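PDB 4MU6: kinectin 1 (Kinesin receptor) from Legionella pneumophila, which is a bacterial effector of unknown molecular function whose largely helical N-terminal domain, the part described here, forms an elongated coiled coil. Local coordinates for residues A[114-119]-A[171-176]. Residues are numbered along the deposited sequence; the frame is centred on the assembly and turned at random.
Sequences EQQTEL and IKIQSL
I173 pushes its CG1–CD1 arm straight at helix 108-127 and lands on the start of the Q115 side chain: I173 CG1 lies 3.4 Å from Q115 CB. With CG1 placed beside its own backbone N (chi1 -71°) and the arm extended beyond it, the CD1 methyl reaches further in, among three residues of one helical turn. I173 CD1 is 3.7 Å from Q116 CG, the two side chains crossing at about a right angle, and 3.8 Å from L119 CD2, the meeting of two purely apolar side chains.

Q115 does double duty. Its CB and CG belong to the apolar seam, Q115 CG also touching L176 CD1 at 3.9 Å, whereas a bend at chi2 (-58°) swings the amide away from that seam and over the K172 side chain. There Q115 CD sits 3.6 Å from K172 CG, so the lysine contributes aliphatic chain to the contact while its amine end leads off elsewhere. Q115 OE1 accepts a hydrogen bond from R169 NH1, one turn earlier on the same helix as K172, which probably helps set how the amide is turned.

The segment axes come within 10.0 Å and run nearly antiparallel, at 160°, as expected of a helical hairpin, the two helices being consecutive in the modelled chain although much of the link between them is not modelled. The same seam continues both ways along the pair: L119 also packs on I166, R169 and E170, and L176 on Q111 and I112. Helices 108-127 and 158-217 thus lie side by side far from the centre of the chain, near one end of its long rod.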
loop_
_atom_site.group_PDB
_atom_site.type_symbol
_atom_site.label_atom_id
_atom_site.label_comp_id
_atom_site.label_asym_id
_atom_site.label_seq_id
_atom_site.Cartn_x
_atom_site.Cartn_y
_atom_site.Cartn_z
ATOM N N GLU A 114 -54.256 -25.516 -17.769
ATOM C CA GLU A 114 -54.557 -25.848 -19.162
ATOM C C GLU A 114 -54.309 -27.324 -19.494
ATOM O O GLU A 114 -55.177 -28.002 -20.055
ATOM C CB GLU A 114 -53.723 -24.976 -20.111
ATOM C CG GLU A 114 -54.174 -23.528 -20.244
ATOM C CD GLU A 114 -53.212 -22.687 -21.088
ATOM O OE1 GLU A 114 -52.016 -23.048 -21.172
ATOM O OE2 GLU A 114 -53.646 -21.664 -21.668
ATOM N N GLN A 115 -53.122 -27.812 -19.158
ATOM C CA GLN A 115 -52.771 -29.202 -19.423
ATOM C C GLN A 115 -53.706 -30.144 -18.676
ATOM O O GLN A 115 -54.129 -31.181 -19.212
ATOM C CB GLN A 115 -51.326 -29.491 -19.004
ATOM C CG GLN A 115 -50.259 -28.746 -19.811
ATOM C CD GLN A 115 -50.322 -29.027 -21.303
ATOM O OE1 GLN A 115 -50.453 -30.179 -21.730
ATOM N NE2 GLN A 115 -50.236 -27.970 -22.108
ATOM N N GLN A 116 -54.018 -29.787 -17.432
ATOM C CA GLN A 116 -54.843 -30.648 -16.589
ATOM C C GLN A 116 -56.273 -30.745 -17.096
ATOM O O GLN A 116 -56.890 -31.805 -17.050
ATOM C CB GLN A 116 -54.805 -30.170 -15.146
ATOM C CG GLN A 116 -53.601 -30.718 -14.408
ATOM C CD GLN A 116 -53.412 -30.085 -13.063
ATOM O OE1 GLN A 116 -54.028 -29.064 -12.756
ATOM N NE2 GLN A 116 -52.555 -30.683 -12.241
ATOM N N THR A 117 -56.777 -29.631 -17.595
ATOM C CA THR A 117 -58.088 -29.576 -18.211
ATOM C C THR A 117 -58.133 -30.473 -19.435
ATOM O O THR A 117 -59.043 -31.290 -19.587
ATOM C CB THR A 117 -58.419 -28.136 -18.603
ATOM O OG1 THR A 117 -58.647 -27.382 -17.405
ATOM C CG2 THR A 117 -59.643 -28.081 -19.498
ATOM N N GLU A 118 -57.142 -30.335 -20.307
ATOM C CA GLU A 118 -57.051 -31.226 -21.456
ATOM C C GLU A 118 -56.872 -32.681 -21.012
ATOM O O GLU A 118 -57.414 -33.601 -21.633
ATOM C CB GLU A 118 -55.902 -30.809 -22.384
ATOM C CG GLU A 118 -56.035 -29.399 -22.961
ATOM C CD GLU A 118 -57.009 -29.307 -24.133
ATOM O OE1 GLU A 118 -57.825 -30.240 -24.327
ATOM O OE2 GLU A 118 -56.951 -28.292 -24.868
ATOM N N LEU A 119 -56.113 -32.893 -19.941
ATOM C CA LEU A 119 -55.880 -34.253 -19.455
ATOM C C LEU A 119 -57.192 -34.863 -18.945
ATOM O O LEU A 119 -57.459 -36.052 -19.133
ATOM C CB LEU A 119 -54.820 -34.257 -18.356
ATOM C CG LEU A 119 -54.546 -35.579 -17.649
ATOM C CD1 LEU A 119 -54.235 -36.696 -18.647
ATOM C CD2 LEU A 119 -53.408 -35.390 -16.659
ATOM N N ILE A 171 -46.441 -36.085 -18.935
ATOM C CA ILE A 171 -45.032 -35.716 -19.007
ATOM C C ILE A 171 -44.917 -34.193 -19.056
ATOM O O ILE A 171 -44.030 -33.596 -18.434
ATOM C CB ILE A 171 -44.325 -36.371 -20.220
ATOM C CG1 ILE A 171 -44.158 -37.883 -19.988
ATOM C CG2 ILE A 171 -42.962 -35.725 -20.465
ATOM C CD1 ILE A 171 -43.723 -38.697 -21.222
ATOM N N LYS A 172 -45.826 -33.559 -19.790
ATOM C CA LYS A 172 -45.780 -32.113 -19.923
ATOM C C LYS A 172 -46.007 -31.464 -18.558
ATOM O O LYS A 172 -45.314 -30.523 -18.188
ATOM C CB LYS A 172 -46.794 -31.614 -20.955
ATOM C CG LYS A 172 -46.870 -30.085 -21.084
ATOM C CD LYS A 172 -45.501 -29.453 -21.359
ATOM C CE LYS A 172 -45.650 -27.963 -21.625
ATOM N NZ LYS A 172 -44.361 -27.257 -21.847
ATOM N N ILE A 173 -46.959 -32.005 -17.803
ATOM C CA ILE A 173 -47.279 -31.470 -16.491
ATOM C C ILE A 173 -46.119 -31.682 -15.523
ATOM O O ILE A 173 -45.791 -30.794 -14.729
ATOM C CB ILE A 173 -48.582 -32.095 -15.952
ATOM C CG1 ILE A 173 -49.771 -31.550 -16.745
ATOM C CG2 ILE A 173 -48.739 -31.844 -14.474
ATOM C CD1 ILE A 173 -51.054 -32.359 -16.596
ATOM N N GLN A 174 -45.494 -32.856 -15.597
ATOM C CA GLN A 174 -44.319 -33.124 -14.779
ATOM C C GLN A 174 -43.215 -32.125 -15.089
ATOM O O GLN A 174 -42.529 -31.657 -14.186
ATOM C CB GLN A 174 -43.811 -34.553 -14.979
ATOM C CG GLN A 174 -44.313 -35.532 -13.925
ATOM C CD GLN A 174 -44.311 -36.983 -14.413
ATOM O OE1 GLN A 174 -43.560 -37.345 -15.323
ATOM N NE2 GLN A 174 -45.165 -37.813 -13.812
ATOM N N SER A 175 -43.069 -31.791 -16.367
ATOM C CA SER A 175 -41.988 -30.923 -16.803
ATOM C C SER A 175 -42.214 -29.498 -16.322
ATOM O O SER A 175 -41.270 -28.811 -15.940
ATOM C CB SER A 175 -41.862 -30.947 -18.327
ATOM O OG SER A 175 -42.915 -30.219 -18.930
ATOM N N LEU A 176 -43.473 -29.066 -16.335
ATOM C CA LEU A 176 -43.840 -27.755 -15.826
ATOM C C LEU A 176 -43.514 -27.624 -14.345
ATOM O O LEU A 176 -42.981 -26.599 -13.915
ATOM C CB LEU A 176 -45.322 -27.484 -16.081
ATOM C CG LEU A 176 -45.647 -27.228 -17.556
ATOM C CD1 LEU A 176 -47.146 -27.425 -17.847
ATOM C CD2 LEU A 176 -45.190 -25.834 -17.944
#